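Local coordinates for protein chitooligosaccharide oxidase (Gibberella zeae, PDB 6Y0R) that oxidises the C1 hydroxyl of chitooligosaccharides to the corresponding lactone, using bicovalently bound FAD and reducing molecular oxygen to hydrogen peroxide, at residues A263-M267 against D279-I283; G284-R290 against V305-T309. All coordinates share one frame; numbering follows the deposited sequence.

Interaction 1 (A263-M267 against D279-I283); sequences AEITM and DGAYI
Thr-266 and Ala-281 face each other as an antiparallel hydrogen-bonded pair, and their backbones exchange two bonds: Thr-266 N gives to Ala-281 O at 3.1 Å, and Ala-281 N returns one to Thr-266 O at 2.9 Å. A third bond runs from Ile-283 N to Glu-264 O at 2.9 Å, just before the chain enters the strand at Ile-265. The same oxygen receives a CA-H contact from Tyr-282 CA at 3.2 Å.

On the face carrying Ile-265, Tyr-282 and Met-267, the methylene CG1 of Ile-265 lies in the plane of the tyrosine ring and meets its edge at CD1, 3.5 Å away. The ring is put there by a chi1 of 174°, with CG opposite the backbone N; its CE1 also reaches Glu-264 CB at 3.9 Å. Glu-264 turns across Ile-283 at about a right angle, its CG 4.1 Å from Ile-283 CB, and then bends at chi2 (74°) to take the carboxylate off to a salt bridge with Lys-174. Met-267 faces Gly-280, and with no side chain on the glycine the two CA atoms come within 3.9 Å.

A second shell holds the pair. Arg-173 binds Ile-265 O through its side chain and Thr-266 OG1 through its backbone N. Phe-236 and Thr-234 of strand 233-239, next to 275-283, bond through their backbones to Gly-280 and Tyr-282, and the Phe-236 side chain packs on Ile-265 and Met-267. The whole is the open end of a beta hairpin, strands 265-272 and 275-283, inside the seven-stranded antiparallel sheet.

Interaction 2 (G284-R290 against V305-T309); sequences GDEASLR and VTATT
Glu-286 OE2 is gripped by two nitrogens of Arg-290, which comes side-on with NE and NH2, each 2.9 Å from that one oxygen. The carboxylate oxygen lies close to the guanidinium plane, 8° out of it; NE meets the anti lone pair of OE2, and NH2 arrives nearly along the C-O axis. The two residues lie one turn apart at the start of the helix. From its outer end the guanidinium reaches Val-305 O, with NH1 at 2.8 Å and NH2 making a weak bond at 3.1 Å; NH1 approaches from above the carbonyl plane, 38° out of it.

Glu-286 gets to Ala-307 because its chain runs extended from a chi1 of -179°, which sets OE2 3.9 Å from Ala-307 CB. Its other oxygen, OE1, takes a bond from a water that in turn accepts from Thr-309 N. Beneath the polar layer, Leu-289 CD1 touches both Val-305 CG1 and Ala-307 CB, each at 4.1 Å. Asp-285 N-caps the helix, its OD1 accepting from Ser-288 N and Ser-288 OG.

Helix 286-300 is the connection of a beta-alpha-beta crossover between parallel strands 275-283 and 305-310, with antiparallel 233-239 between them. The arginine is spread between a carboxylate and a backbone carbonyl, so its rotation is fixed from two directions. Its positive charge would probably also offset the closeness of Glu-286 to Ala-307 O, where acceptor meets acceptor.

Overall arrangement
Following the chain from its N terminus, strand 265-272 runs out and strand 275-283 comes back, and interaction 1 closes this hairpin at its open end. The chain passes straight from Ile-283 into Gly-284, where interaction 2 opens: helix 286-300 leads to strand 305-310, whose return against the helix start closes the second loop. The two are in series, neither nested nor crossed, with centres about 10 Å apart. They meet at Tyr-282, which packs on Ser-288 and Leu-289. Strand 233-239 lies between strands 275-283 and 305-310, so the helix crosses over one face of the seven-stranded sheet to reach strand 305-310 at one edge.

Interaction 1 (A263-M267 against D279-I283)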
# COMPACT_ATOMS: atom_id res chain seq x y z
N ALA A 263 5.63 -0.49 21.14
CA ALA A 263 5.14 0.21 19.93
C ALA A 263 6.32 0.80 19.14
O ALA A 263 6.17 0.98 17.93
CB ALA A 263 4.14 1.29 20.32
N GLU A 264 7.41 1.18 19.82
CA GLU A 264 8.59 1.79 19.15
C GLU A 264 9.26 0.84 18.14
O GLU A 264 10.11 1.36 17.39
CB GLU A 264 9.61 2.20 20.22
CG GLU A 264 9.19 3.45 20.96
CD GLU A 264 8.06 3.28 21.97
OE1 GLU A 264 7.85 2.15 22.47
OE2 GLU A 264 7.38 4.30 22.23
N ILE A 265 8.95 -0.47 18.15
CA ILE A 265 9.56 -1.41 17.18
C ILE A 265 8.53 -1.74 16.09
O ILE A 265 7.44 -2.10 16.42
CB ILE A 265 10.04 -2.71 17.82
CG1 ILE A 265 11.03 -2.51 18.96
CG2 ILE A 265 10.58 -3.62 16.75
CD1 ILE A 265 11.35 -3.75 19.67
N THR A 266 8.91 -1.62 14.82
CA THR A 266 8.20 -2.21 13.68
C THR A 266 9.23 -3.08 12.96
O THR A 266 10.34 -2.60 12.74
CB THR A 266 7.52 -1.17 12.79
OG1 THR A 266 6.56 -0.39 13.53
CG2 THR A 266 6.83 -1.82 11.62
N MET A 267 8.91 -4.34 12.69
CA MET A 267 9.91 -5.18 12.04
C MET A 267 9.25 -6.28 11.24
O MET A 267 8.02 -6.53 11.38
CB MET A 267 10.90 -5.78 13.04
CG MET A 267 10.32 -6.74 14.00
SD MET A 267 11.73 -7.22 15.11
CE MET A 267 13.07 -7.32 13.95
N ASP A 279 14.51 -7.38 9.44
CA ASP A 279 14.84 -5.94 9.32
C ASP A 279 13.74 -5.13 9.98
O ASP A 279 12.58 -5.55 10.02
CB ASP A 279 15.10 -5.47 7.90
CG ASP A 279 13.86 -5.39 7.10
OD1 ASP A 279 13.48 -6.46 6.56
OD2 ASP A 279 13.30 -4.24 7.02
N GLY A 280 14.11 -3.99 10.54
CA GLY A 280 13.10 -3.17 11.21
C GLY A 280 13.62 -1.80 11.56
O GLY A 280 14.78 -1.47 11.21
N ALA A 281 12.80 -1.05 12.26
CA ALA A 281 13.17 0.28 12.77
C ALA A 281 12.68 0.43 14.20
O ALA A 281 11.62 -0.07 14.54
CB ALA A 281 12.60 1.39 11.93
N TYR A 282 13.45 1.19 14.98
CA TYR A 282 13.17 1.39 16.41
C TYR A 282 13.20 2.90 16.70
O TYR A 282 14.22 3.55 16.45
CB TYR A 282 14.20 0.65 17.24
CG TYR A 282 14.10 0.90 18.72
CD1 TYR A 282 13.19 0.20 19.49
CD2 TYR A 282 14.94 1.80 19.36
CE1 TYR A 282 13.06 0.39 20.85
CE2 TYR A 282 14.81 2.02 20.73
CZ TYR A 282 13.89 1.30 21.47
OH TYR A 282 13.78 1.52 22.82
N ILE A 283 12.12 3.45 17.22
CA ILE A 283 12.11 4.89 17.57
C ILE A 283 12.90 5.02 18.88
O ILE A 283 12.42 4.64 19.96
CB ILE A 283 10.70 5.45 17.68
CG1 ILE A 283 9.95 5.29 16.36
CG2 ILE A 283 10.72 6.91 18.08
CD1 ILE A 283 8.49 5.44 16.53

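Interaction 2 (G284-R290 against V305-T309)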
# COMPACT_ATOMS: atom_id res chain seq x y z
N GLY A 284 14.11 5.50 18.76
CA GLY A 284 15.05 5.60 19.88
C GLY A 284 16.46 5.27 19.42
O GLY A 284 16.68 5.10 18.20
N ASP A 285 17.41 5.22 20.35
CA ASP A 285 18.83 5.06 19.99
C ASP A 285 19.29 3.60 19.97
O ASP A 285 18.54 2.67 20.32
CB ASP A 285 19.72 5.91 20.89
CG ASP A 285 19.76 5.51 22.34
OD1 ASP A 285 19.48 4.35 22.67
OD2 ASP A 285 20.17 6.38 23.14
N GLU A 286 20.51 3.41 19.51
CA GLU A 286 21.03 2.05 19.26
C GLU A 286 21.09 1.26 20.56
O GLU A 286 20.70 0.06 20.58
CB GLU A 286 22.38 2.12 18.58
CG GLU A 286 22.91 0.74 18.30
CD GLU A 286 24.12 0.68 17.37
OE1 GLU A 286 24.52 1.74 16.85
OE2 GLU A 286 24.61 -0.43 17.12
N ALA A 287 21.61 1.85 21.64
CA ALA A 287 21.75 1.11 22.91
C ALA A 287 20.39 0.58 23.37
O ALA A 287 20.31 -0.59 23.78
CB ALA A 287 22.41 2.00 23.95
N SER A 288 19.34 1.41 23.25
CA SER A 288 17.96 1.08 23.68
C SER A 288 17.42 -0.03 22.77
O SER A 288 16.76 -0.95 23.29
CB SER A 288 17.06 2.29 23.64
OG SER A 288 17.44 3.24 24.63
N LEU A 289 17.70 0.06 21.47
CA LEU A 289 17.26 -0.99 20.50
C LEU A 289 17.91 -2.33 20.88
O LEU A 289 17.22 -3.38 20.91
CB LEU A 289 17.62 -0.55 19.08
CG LEU A 289 17.26 -1.50 17.94
CD1 LEU A 289 18.38 -2.46 17.66
CD2 LEU A 289 15.94 -2.22 18.20
N ARG A 290 19.22 -2.33 21.13
CA ARG A 290 19.92 -3.58 21.48
C ARG A 290 19.33 -4.16 22.76
O ARG A 290 19.14 -5.39 22.80
CB ARG A 290 21.43 -3.29 21.55
CG ARG A 290 22.04 -3.07 20.17
CD ARG A 290 23.55 -2.98 20.19
NE ARG A 290 24.08 -2.71 18.88
CZ ARG A 290 24.32 -3.62 17.96
NH1 ARG A 290 24.08 -4.89 18.20
NH2 ARG A 290 24.84 -3.26 16.80
N VAL A 305 22.99 -8.55 15.93
CA VAL A 305 22.18 -7.41 15.45
C VAL A 305 23.14 -6.39 14.87
O VAL A 305 24.09 -6.00 15.59
CB VAL A 305 21.39 -6.81 16.62
CG1 VAL A 305 20.64 -5.55 16.24
CG2 VAL A 305 20.44 -7.86 17.19
N THR A 306 22.88 -5.94 13.66
CA THR A 306 23.52 -4.72 13.09
C THR A 306 22.50 -3.59 13.21
O THR A 306 21.31 -3.83 13.03
CB THR A 306 24.02 -4.92 11.67
OG1 THR A 306 22.92 -5.17 10.81
CG2 THR A 306 25.04 -6.04 11.56
N ALA A 307 22.93 -2.38 13.52
CA ALA A 307 22.00 -1.27 13.80
C ALA A 307 22.71 0.06 13.65
O ALA A 307 23.94 0.20 13.99
CB ALA A 307 21.41 -1.41 15.17
N THR A 308 21.96 1.03 13.18
CA THR A 308 22.47 2.39 12.98
C THR A 308 21.39 3.38 13.38
O THR A 308 20.27 3.26 12.88
CB THR A 308 22.92 2.63 11.54
OG1 THR A 308 23.89 1.66 11.15
CG2 THR A 308 23.48 4.03 11.38
N THR A 309 21.76 4.35 14.21
CA THR A 309 20.83 5.44 14.55
C THR A 309 21.01 6.58 13.56
O THR A 309 22.17 7.11 13.42
CB THR A 309 21.02 5.90 16.00
OG1 THR A 309 20.91 4.77 16.85
CG2 THR A 309 20.00 6.93 16.42
O HOH W 1 24.10 4.26 15.79